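Local coordinates for protein ACDH-11, isoform b (Caenorhabditis elegans, PDB 4Y9J) that is a flavoprotein of the acyl-CoA dehydrogenase family, holding flavin-adenine dinucleotide and the ligand UCC in neighbouring pockets of a four-chain assembly, at residues B[62-67]-B[98-103]; B[476-481]-B[494-499]; B[157-162]-B[296-301]. One frame throughout, in Å; residues are numbered along the deposited sequence.

Contact 1. Residues B[62-67]-B[98-103]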
loop_
_atom_site.group_PDB
_atom_site.type_symbol
_atom_site.label_atom_id
_atom_site.label_comp_id
_atom_site.label_asym_id
_atom_site.label_seq_id
_atom_site.Cartn_x
_atom_site.Cartn_y
_atom_site.Cartn_z
ATOM N N THR B 62 -14.599 -22.543 -14.521
ATOM C CA THR B 62 -14.575 -22.910 -13.128
ATOM C C THR B 62 -13.158 -23.353 -12.699
ATOM O O THR B 62 -12.697 -22.979 -11.628
ATOM C CB THR B 62 -15.576 -24.023 -12.766
ATOM O OG1 THR B 62 -15.309 -25.204 -13.532
ATOM C CG2 THR B 62 -17.050 -23.524 -12.942
ATOM N N SER B 63 -12.461 -24.026 -13.578
ATOM C CA SER B 63 -11.151 -24.556 -13.262
ATOM C C SER B 63 -10.034 -23.534 -13.380
ATOM O O SER B 63 -9.012 -23.749 -12.757
ATOM C CB SER B 63 -10.850 -25.783 -14.094
ATOM O OG SER B 63 -10.510 -25.452 -15.432
ATOM N N GLU B 64 -10.175 -22.491 -14.212
ATOM C CA GLU B 64 -9.055 -21.576 -14.556
ATOM C C GLU B 64 -9.429 -20.109 -14.618
ATOM O O GLU B 64 -8.816 -19.266 -13.920
ATOM C CB GLU B 64 -8.334 -21.974 -15.835
ATOM C CG GLU B 64 -7.075 -21.169 -16.141
ATOM C CD GLU B 64 -6.426 -21.519 -17.455
ATOM O OE1 GLU B 64 -7.119 -22.169 -18.302
ATOM O OE2 GLU B 64 -5.224 -21.169 -17.646
ATOM N N VAL B 65 -10.443 -19.749 -15.389
ATOM C CA VAL B 65 -10.644 -18.348 -15.710
ATOM C C VAL B 65 -11.087 -17.603 -14.476
ATOM O O VAL B 65 -10.595 -16.517 -14.226
ATOM C CB VAL B 65 -11.674 -18.116 -16.857
ATOM C CG1 VAL B 65 -11.781 -16.655 -17.183
ATOM C CG2 VAL B 65 -11.265 -18.908 -18.113
ATOM N N GLU B 66 -12.062 -18.142 -13.733
ATOM C CA GLU B 66 -12.513 -17.457 -12.523
ATOM C C GLU B 66 -11.322 -16.979 -11.604
ATOM O O GLU B 66 -11.349 -15.874 -11.101
ATOM C CB GLU B 66 -13.516 -18.356 -11.808
ATOM C CG GLU B 66 -13.973 -17.864 -10.468
ATOM C CD GLU B 66 -14.952 -16.693 -10.508
ATOM O OE1 GLU B 66 -15.274 -16.094 -11.566
ATOM O OE2 GLU B 66 -15.397 -16.334 -9.418
ATOM N N HIS B 67 -10.352 -17.853 -11.369
ATOM C CA HIS B 67 -9.221 -17.573 -10.453
ATOM C C HIS B 67 -8.389 -16.515 -11.064
ATOM O O HIS B 67 -8.025 -15.579 -10.402
ATOM C CB HIS B 67 -8.364 -18.821 -10.230
ATOM C CG HIS B 67 -7.014 -18.547 -9.590
ATOM N ND1 HIS B 67 -6.863 -18.312 -8.230
ATOM C CD2 HIS B 67 -5.756 -18.496 -10.113
ATOM C CE1 HIS B 67 -5.584 -18.112 -7.948
ATOM N NE2 HIS B 67 -4.894 -18.221 -9.066
ATOM N N TRP B 98 -3.847 -10.848 -16.128
ATOM C CA TRP B 98 -4.473 -10.022 -17.109
ATOM C C TRP B 98 -3.992 -10.512 -18.522
ATOM O O TRP B 98 -4.818 -10.740 -19.425
ATOM C CB TRP B 98 -4.096 -8.569 -16.923
ATOM C CG TRP B 98 -4.631 -7.663 -17.915
ATOM C CD1 TRP B 98 -3.980 -7.214 -19.048
ATOM C CD2 TRP B 98 -5.950 -7.061 -17.951
ATOM N NE1 TRP B 98 -4.782 -6.321 -19.710
ATOM C CE2 TRP B 98 -6.009 -6.261 -19.117
ATOM C CE3 TRP B 98 -7.100 -7.137 -17.130
ATOM C CZ2 TRP B 98 -7.156 -5.522 -19.462
ATOM C CZ3 TRP B 98 -8.245 -6.376 -17.495
ATOM C CH2 TRP B 98 -8.245 -5.594 -18.653
ATOM N N HIS B 99 -2.694 -10.628 -18.688
ATOM C CA HIS B 99 -2.134 -11.091 -19.922
ATOM C C HIS B 99 -2.644 -12.492 -20.280
ATOM O O HIS B 99 -2.920 -12.768 -21.449
ATOM C CB HIS B 99 -0.593 -11.033 -19.938
ATOM C CG HIS B 99 -0.053 -9.643 -19.807
ATOM N ND1 HIS B 99 -0.300 -8.640 -20.734
ATOM C CD2 HIS B 99 0.719 -9.080 -18.843
ATOM C CE1 HIS B 99 0.265 -7.516 -20.328
ATOM N NE2 HIS B 99 0.883 -7.757 -19.180
ATOM N N LYS B 100 -2.677 -13.393 -19.312
ATOM C CA LYS B 100 -3.130 -14.756 -19.513
ATOM C C LYS B 100 -4.574 -14.798 -19.967
ATOM O O LYS B 100 -4.903 -15.533 -20.932
ATOM C CB LYS B 100 -2.924 -15.608 -18.261
ATOM C CG LYS B 100 -3.349 -17.056 -18.412
ATOM C CD LYS B 100 -2.540 -17.844 -19.447
ATOM C CE LYS B 100 -3.051 -19.291 -19.503
ATOM N NZ LYS B 100 -2.342 -20.191 -20.416
ATOM N N LEU B 101 -5.408 -13.961 -19.393
ATOM C CA LEU B 101 -6.811 -13.845 -19.825
ATOM C C LEU B 101 -6.943 -13.428 -21.301
ATOM O O LEU B 101 -7.725 -13.992 -22.046
ATOM C CB LEU B 101 -7.581 -12.923 -18.932
ATOM C CG LEU B 101 -7.894 -13.493 -17.532
ATOM C CD1 LEU B 101 -8.104 -12.397 -16.503
ATOM C CD2 LEU B 101 -9.068 -14.419 -17.555
ATOM N N LYS B 102 -6.141 -12.449 -21.712
ATOM C CA LYS B 102 -6.142 -12.032 -23.119
ATOM C C LYS B 102 -5.736 -13.158 -24.048
ATOM O O LYS B 102 -6.264 -13.326 -25.135
ATOM C CB LYS B 102 -5.220 -10.838 -23.317
ATOM C CG LYS B 102 -5.776 -9.576 -22.659
ATOM C CD LYS B 102 -4.722 -8.477 -22.612
ATOM C CE LYS B 102 -4.359 -7.841 -23.913
ATOM N NZ LYS B 102 -3.133 -6.973 -23.866
ATOM N N GLN B 103 -4.742 -13.909 -23.644
ATOM C CA GLN B 103 -4.331 -15.066 -24.391
ATOM C C GLN B 103 -5.390 -16.121 -24.539
ATOM O O GLN B 103 -5.545 -16.704 -25.630
ATOM C CB GLN B 103 -3.037 -15.669 -23.837
ATOM C CG GLN B 103 -1.924 -14.642 -23.825
ATOM C CD GLN B 103 -0.714 -15.051 -22.947
ATOM O OE1 GLN B 103 -0.706 -16.092 -22.283
ATOM N NE2 GLN B 103 0.287 -14.195 -22.924
HETATM O O HOH W 1 -4.086 -22.219 -19.749
#
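Glu-64 reaches toward helix 96-107 with a fully extended chain, its CG anti to the backbone N (chi1 -173°), and brings OE2 to 3.4 Å from the CE methylene of Lys-100. Lys-100 also starts anti to its own N but bends at chi2 (64°), and the two side chains meet at about a right angle. Even so, Glu-64 OE2 and Lys-100 NZ stay 4.1 Å apart, too far for a salt bridge. A water closes the gap, donating to Glu-64 OE2 at 2.6 Å and accepting from Lys-100 NZ at 2.8 Å. The other oxygen, OE1, is salt-bridged to Arg-60, one turn earlier on helix 44-74. Both helices belong to the AidB-type N-terminal domain, and helix 44-74 carries a wider pi-type turn at 62-65. Deeper in, Val-65 CG1 packs at 3.5 Å against Leu-101 CD2, with the CA atoms of Val-65 and Leu-101 7.2 Å apart. Leu-101 does not leave its backbone pointing at the other helix, but its CD2 methyl bends nearer. Leu-68, a turn further along helix 44-74, touches both Lys-100 and Leu-101.

Contact 2. Residues B[476-481]-B[494-499]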
loop_
_atom_site.group_PDB
_atom_site.type_symbol
_atom_site.label_atom_id
_atom_site.label_comp_id
_atom_site.label_asym_id
_atom_site.label_seq_id
_atom_site.Cartn_x
_atom_site.Cartn_y
_atom_site.Cartn_z
ATOM N N GLN B 476 -45.292 -11.125 -35.089
ATOM C CA GLN B 476 -44.725 -12.426 -35.487
ATOM C C GLN B 476 -44.527 -13.340 -34.291
ATOM O O GLN B 476 -44.852 -14.553 -34.307
ATOM C CB GLN B 476 -43.357 -12.238 -36.120
ATOM C CG GLN B 476 -43.379 -11.437 -37.402
ATOM C CD GLN B 476 -42.001 -11.221 -38.011
ATOM O OE1 GLN B 476 -40.978 -11.233 -37.347
ATOM N NE2 GLN B 476 -41.985 -11.067 -39.313
ATOM N N LEU B 477 -43.999 -12.726 -33.235
ATOM C CA LEU B 477 -43.665 -13.448 -32.024
ATOM C C LEU B 477 -44.988 -13.963 -31.397
ATOM O O LEU B 477 -45.131 -15.134 -30.953
ATOM C CB LEU B 477 -42.892 -12.553 -31.082
ATOM C CG LEU B 477 -41.401 -12.364 -31.448
ATOM C CD1 LEU B 477 -40.762 -11.247 -30.633
ATOM C CD2 LEU B 477 -40.601 -13.666 -31.257
ATOM N N LEU B 478 -45.994 -13.107 -31.407
ATOM C CA LEU B 478 -47.224 -13.441 -30.708
ATOM C C LEU B 478 -48.052 -14.460 -31.537
ATOM O O LEU B 478 -48.793 -15.280 -30.964
ATOM C CB LEU B 478 -48.043 -12.185 -30.396
ATOM C CG LEU B 478 -47.420 -11.225 -29.359
ATOM C CD1 LEU B 478 -48.401 -10.118 -29.092
ATOM C CD2 LEU B 478 -47.010 -11.930 -28.082
ATOM N N GLY B 479 -47.949 -14.401 -32.866
ATOM C CA GLY B 479 -48.537 -15.474 -33.713
ATOM C C GLY B 479 -47.762 -16.729 -33.316
ATOM O O GLY B 479 -46.600 -16.623 -32.916
ATOM N N ASN B 480 -48.371 -17.911 -33.383
ATOM C CA ASN B 480 -47.788 -19.097 -32.688
ATOM C C ASN B 480 -47.696 -19.021 -31.128
ATOM O O ASN B 480 -47.169 -19.951 -30.534
ATOM C CB ASN B 480 -46.442 -19.630 -33.318
ATOM C CG ASN B 480 -45.434 -18.526 -33.691
ATOM O OD1 ASN B 480 -44.573 -18.105 -32.870
ATOM N ND2 ASN B 480 -45.514 -18.063 -34.946
ATOM N N THR B 481 -48.224 -17.966 -30.467
ATOM C CA THR B 481 -48.649 -18.074 -29.035
ATOM C C THR B 481 -49.541 -19.323 -28.849
ATOM O O THR B 481 -50.413 -19.669 -29.694
ATOM C CB THR B 481 -49.492 -16.871 -28.448
ATOM O OG1 THR B 481 -48.830 -15.614 -28.599
ATOM C CG2 THR B 481 -49.742 -17.050 -26.933
ATOM N N ALA B 494 -51.811 -8.856 -22.818
ATOM C CA ALA B 494 -51.057 -7.775 -22.120
ATOM C C ALA B 494 -50.056 -7.042 -23.061
ATOM O O ALA B 494 -50.007 -5.801 -23.137
ATOM C CB ALA B 494 -50.363 -8.347 -20.920
ATOM N N VAL B 495 -49.307 -7.818 -23.825
ATOM C CA VAL B 495 -48.353 -7.263 -24.761
ATOM C C VAL B 495 -49.078 -6.454 -25.874
ATOM O O VAL B 495 -48.704 -5.317 -26.191
ATOM C CB VAL B 495 -47.511 -8.398 -25.360
ATOM C CG1 VAL B 495 -46.636 -7.851 -26.465
ATOM C CG2 VAL B 495 -46.647 -9.061 -24.317
ATOM N N GLU B 496 -50.138 -7.023 -26.451
ATOM C CA GLU B 496 -50.926 -6.289 -27.486
ATOM C C GLU B 496 -51.478 -4.944 -27.041
ATOM O O GLU B 496 -51.497 -3.934 -27.798
ATOM C CB GLU B 496 -52.054 -7.142 -28.046
ATOM C CG GLU B 496 -51.509 -8.145 -29.040
ATOM C CD GLU B 496 -52.516 -9.168 -29.457
ATOM O OE1 GLU B 496 -53.614 -9.251 -28.825
ATOM O OE2 GLU B 496 -52.214 -9.861 -30.447
ATOM N N SER B 497 -51.960 -4.973 -25.816
ATOM C CA SER B 497 -52.524 -3.774 -25.166
ATOM C C SER B 497 -51.456 -2.698 -24.948
ATOM O O SER B 497 -51.681 -1.514 -25.226
ATOM C CB SER B 497 -53.100 -4.139 -23.812
ATOM O OG SER B 497 -53.748 -3.017 -23.271
ATOM N N ALA B 498 -50.298 -3.133 -24.483
ATOM C CA ALA B 498 -49.202 -2.206 -24.231
ATOM C C ALA B 498 -48.677 -1.658 -25.546
ATOM O O ALA B 498 -48.393 -0.471 -25.662
ATOM C CB ALA B 498 -48.101 -2.879 -23.439
ATOM N N LEU B 499 -48.618 -2.509 -26.567
ATOM C CA LEU B 499 -48.151 -2.053 -27.852
ATOM C C LEU B 499 -49.156 -1.047 -28.400
ATOM O O LEU B 499 -48.776 -0.010 -28.907
ATOM C CB LEU B 499 -48.008 -3.220 -28.819
ATOM C CG LEU B 499 -47.620 -2.775 -30.234
ATOM C CD1 LEU B 499 -46.295 -2.043 -30.328
ATOM C CD2 LEU B 499 -47.576 -3.999 -31.106
#
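The carboxylate of Glu-496 is the flat group that meets the other segment, and Leu-478 CD1 approaches it from off its plane, displaced toward the CG end and lying 4.1 Å from OE2. The methyl therefore covers neither face squarely. Nearer still is the CG methylene: Leu-478 CD1 lies 3.7 Å from Glu-496 CG. The two side chains run antiparallel, alongside one another, and the extended course of Glu-496 beyond CG carries its acid group past the leucine. On its other contact, Leu-478 CD1 stands 3.9 Å from Val-495 CG1. That valine methyl is anti to the backbone N (chi1 173°), and the leucine meets it at a slant.

Helices 466-478 and 486-512 pack as an antiparallel helical hairpin in the ACDH-11-type C-terminal region: Leu-478 lies by Val-495, while Leu-499, one turn further on, touches Phe-470, two turns back. The first helix ends at Leu-478. Gly-479 leaves helical geometry, and a type II turn from Leu-478 to Thr-481 follows, with Thr-481 N bonded to Leu-478 O at 2.8 Å. Asn-480 takes the positive phi (63°) of its third position. Ile-541 of helix 524-545 also packs on Leu-478, and Leu-567 on Val-495.

No hydrogen bond spans the two segments. Their cohesion rests on buried methyl groups and the methylene of an exposed glutamate, whose OE2 has a long, weak ion pair with Lys-492; this carboxylate probably adds little to the attraction between the segments.

Contact 3. Residues B[157-162]-B[296-301]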
loop_
_atom_site.group_PDB
_atom_site.type_symbol
_atom_site.label_atom_id
_atom_site.label_comp_id
_atom_site.label_asym_id
_atom_site.label_seq_id
_atom_site.Cartn_x
_atom_site.Cartn_y
_atom_site.Cartn_z
ATOM N N THR B 157 -13.740 -3.317 -41.059
ATOM C CA THR B 157 -14.277 -4.034 -42.179
ATOM C C THR B 157 -15.454 -3.320 -42.843
ATOM O O THR B 157 -15.576 -3.385 -44.038
ATOM C CB THR B 157 -14.602 -5.490 -41.874
ATOM O OG1 THR B 157 -15.517 -5.577 -40.803
ATOM C CG2 THR B 157 -13.374 -6.203 -41.479
ATOM N N SER B 158 -16.280 -2.609 -42.058
ATOM C CA SER B 158 -17.433 -1.885 -42.598
ATOM C C SER B 158 -17.011 -0.773 -43.471
ATOM O O SER B 158 -17.769 -0.416 -44.366
ATOM C CB SER B 158 -18.318 -1.297 -41.523
ATOM O OG SER B 158 -18.940 -2.356 -40.887
ATOM N N LEU B 159 -15.838 -0.208 -43.205
ATOM C CA LEU B 159 -15.331 0.909 -44.011
ATOM C C LEU B 159 -14.622 0.463 -45.268
ATOM O O LEU B 159 -14.061 1.283 -46.030
ATOM C CB LEU B 159 -14.441 1.797 -43.134
ATOM C CG LEU B 159 -15.174 2.521 -42.018
ATOM C CD1 LEU B 159 -14.119 3.073 -41.093
ATOM C CD2 LEU B 159 -16.011 3.651 -42.542
ATOM N N ASN B 160 -14.689 -0.829 -45.550
ATOM C CA ASN B 160 -14.047 -1.412 -46.731
ATOM C C ASN B 160 -12.587 -1.122 -46.830
ATOM O O ASN B 160 -12.087 -0.882 -47.910
ATOM C CB ASN B 160 -14.725 -1.024 -48.021
ATOM C CG ASN B 160 -16.036 -1.711 -48.170
ATOM O OD1 ASN B 160 -16.199 -2.896 -47.843
ATOM N ND2 ASN B 160 -17.000 -0.964 -48.586
ATOM N N LEU B 161 -11.915 -1.233 -45.696
ATOM C CA LEU B 161 -10.508 -1.012 -45.615
ATOM C C LEU B 161 -9.731 -2.315 -45.730
ATOM O O LEU B 161 -8.537 -2.291 -46.048
ATOM C CB LEU B 161 -10.169 -0.331 -44.295
ATOM C CG LEU B 161 -10.872 0.983 -44.017
ATOM C CD1 LEU B 161 -10.564 1.440 -42.605
ATOM C CD2 LEU B 161 -10.418 1.954 -45.084
ATOM N N TYR B 162 -10.370 -3.455 -45.479
ATOM C CA TYR B 162 -9.649 -4.737 -45.474
ATOM C C TYR B 162 -9.192 -5.141 -46.859
ATOM O O TYR B 162 -9.978 -5.341 -47.785
ATOM C CB TYR B 162 -10.492 -5.846 -44.838
ATOM C CG TYR B 162 -9.747 -7.158 -44.649
ATOM C CD1 TYR B 162 -8.759 -7.266 -43.695
ATOM C CD2 TYR B 162 -10.081 -8.281 -45.332
ATOM C CE1 TYR B 162 -8.108 -8.454 -43.456
ATOM C CE2 TYR B 162 -9.419 -9.479 -45.129
ATOM C CZ TYR B 162 -8.460 -9.570 -44.113
ATOM O OH TYR B 162 -7.679 -10.712 -43.930
ATOM N N GLU B 296 -3.605 7.351 -38.738
ATOM C CA GLU B 296 -4.108 7.274 -40.148
ATOM C C GLU B 296 -5.594 7.605 -40.221
ATOM O O GLU B 296 -6.378 7.043 -39.471
ATOM C CB GLU B 296 -3.880 5.888 -40.692
ATOM C CG GLU B 296 -2.505 5.288 -40.511
ATOM C CD GLU B 296 -1.369 6.123 -41.029
ATOM O OE1 GLU B 296 -1.593 6.936 -41.945
ATOM O OE2 GLU B 296 -0.210 5.922 -40.544
ATOM N N ARG B 297 -5.973 8.564 -41.053
ATOM C CA ARG B 297 -7.374 8.915 -41.194
ATOM C C ARG B 297 -8.113 7.823 -41.940
ATOM O O ARG B 297 -7.671 7.423 -43.004
ATOM C CB ARG B 297 -7.584 10.205 -42.015
ATOM C CG ARG B 297 -9.050 10.684 -41.987
ATOM C CD ARG B 297 -9.601 11.338 -43.258
ATOM N NE ARG B 297 -8.854 11.029 -44.471
ATOM C CZ ARG B 297 -9.309 10.375 -45.530
ATOM N NH1 ARG B 297 -10.554 9.945 -45.645
ATOM N NH2 ARG B 297 -8.491 10.186 -46.525
ATOM N N ILE B 298 -9.293 7.460 -41.449
ATOM C CA ILE B 298 -10.134 6.429 -42.070
ATOM C C ILE B 298 -11.577 6.914 -42.110
ATOM O O ILE B 298 -12.030 7.736 -41.318
ATOM C CB ILE B 298 -10.017 5.061 -41.328
ATOM C CG1 ILE B 298 -10.497 5.187 -39.897
ATOM C CG2 ILE B 298 -8.607 4.524 -41.432
ATOM C CD1 ILE B 298 -10.626 3.874 -39.145
ATOM N N GLY B 299 -12.305 6.444 -43.106
ATOM C CA GLY B 299 -13.584 7.020 -43.404
ATOM C C GLY B 299 -13.449 8.418 -43.989
ATOM O O GLY B 299 -12.379 8.981 -44.110
ATOM N N ASP B 300 -14.589 8.998 -44.265
ATOM C CA ASP B 300 -14.675 10.336 -44.836
ATOM C C ASP B 300 -14.433 11.444 -43.802
ATOM O O ASP B 300 -14.949 11.383 -42.669
ATOM C CB ASP B 300 -16.086 10.499 -45.393
ATOM C CG ASP B 300 -16.368 9.548 -46.561
ATOM O OD1 ASP B 300 -15.441 9.295 -47.346
ATOM O OD2 ASP B 300 -17.522 9.070 -46.667
ATOM N N GLN B 301 -13.716 12.482 -44.217
ATOM C CA GLN B 301 -13.524 13.651 -43.376
ATOM C C GLN B 301 -14.850 14.277 -42.953
ATOM O O GLN B 301 -15.764 14.465 -43.760
ATOM C CB GLN B 301 -12.669 14.665 -44.110
ATOM C CG GLN B 301 -12.125 15.768 -43.211
ATOM C CD GLN B 301 -11.125 16.667 -43.937
ATOM O OE1 GLN B 301 -10.450 16.236 -44.872
ATOM N NE2 GLN B 301 -11.050 17.930 -43.524
#
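Leu-159 and Leu-161, just past the end of helix 143-158, pack against Ile-298 near the end of strand 285-298, joining the helical N-terminal domain to the beta domain of the acyl-CoA dehydrogenase fold. The CA atoms of Leu-159 and Gly-299 come within 6.4 Å of each other.

The apolar contacts divide Ile-298 between two leucines. Its CD1 faces Leu-159 CD1 at 4.1 Å, while its CG2 meets Leu-161 CD1 at 3.8 Å, and Leu-161 CD1 also lies 3.9 Å from Ile-298 CB. Each leucine crosses the isoleucine at about a right angle. The CG1 branch of Ile-298 is flanked by both backbone neighbours of CA, N and C (chi1 62°). With this torsion CD1, at the end of that branch, meets Leu-159, while CG2 and CB meet Leu-161. Leu-156 touches both Leu-161 and Ile-298, and on the sheet side Leu-254 and Leu-233 also reach Ile-298.

A second kind of contact is methyl against backbone: Leu-159 CD2 lies 4.2 Å from Gly-299 CA. Gly-299, with a positive phi, presents its bare CA to this methyl.

Hydrogen bonds do not cross between the segments but shape each one. After Leu-159 leaves helical geometry, Asn-160 N still bonds to Thr-157 O at 3.1 Å; the chain turns here, and Leu-159 and Leu-161 both point toward Ile-298. On the strand side Arg-297 reaches forward past Ile-298, and its guanidinium is also salt-bridged through NH2 to Asp-213. Arg-297 NH1 donates to Gly-299 O at 2.6 Å, a bent bond with an N-H...O angle of 130° and the donor tilted 28° from the carbonyl plane.

The three contacts follow one another along the chain in the order contact 1, contact 3, contact 2, and none touches another. Contacts 1 and 3 have centres 34 Å apart and nearest atoms about 19 Å apart, yet each lies at a modest distance from a bound UCC: the side chain of Leu-101 is about 13 Å from one, that of Leu-159 about 12 Å. Neither therefore meets this ligand directly through those residues. Contact 2 lies across the chain's centre from contact 1, with centres 43 Å apart and nearest atoms about 31 Å apart; from contact 3 its centre is 41 Å away, and the nearest atoms of that pair are about 24 Å apart.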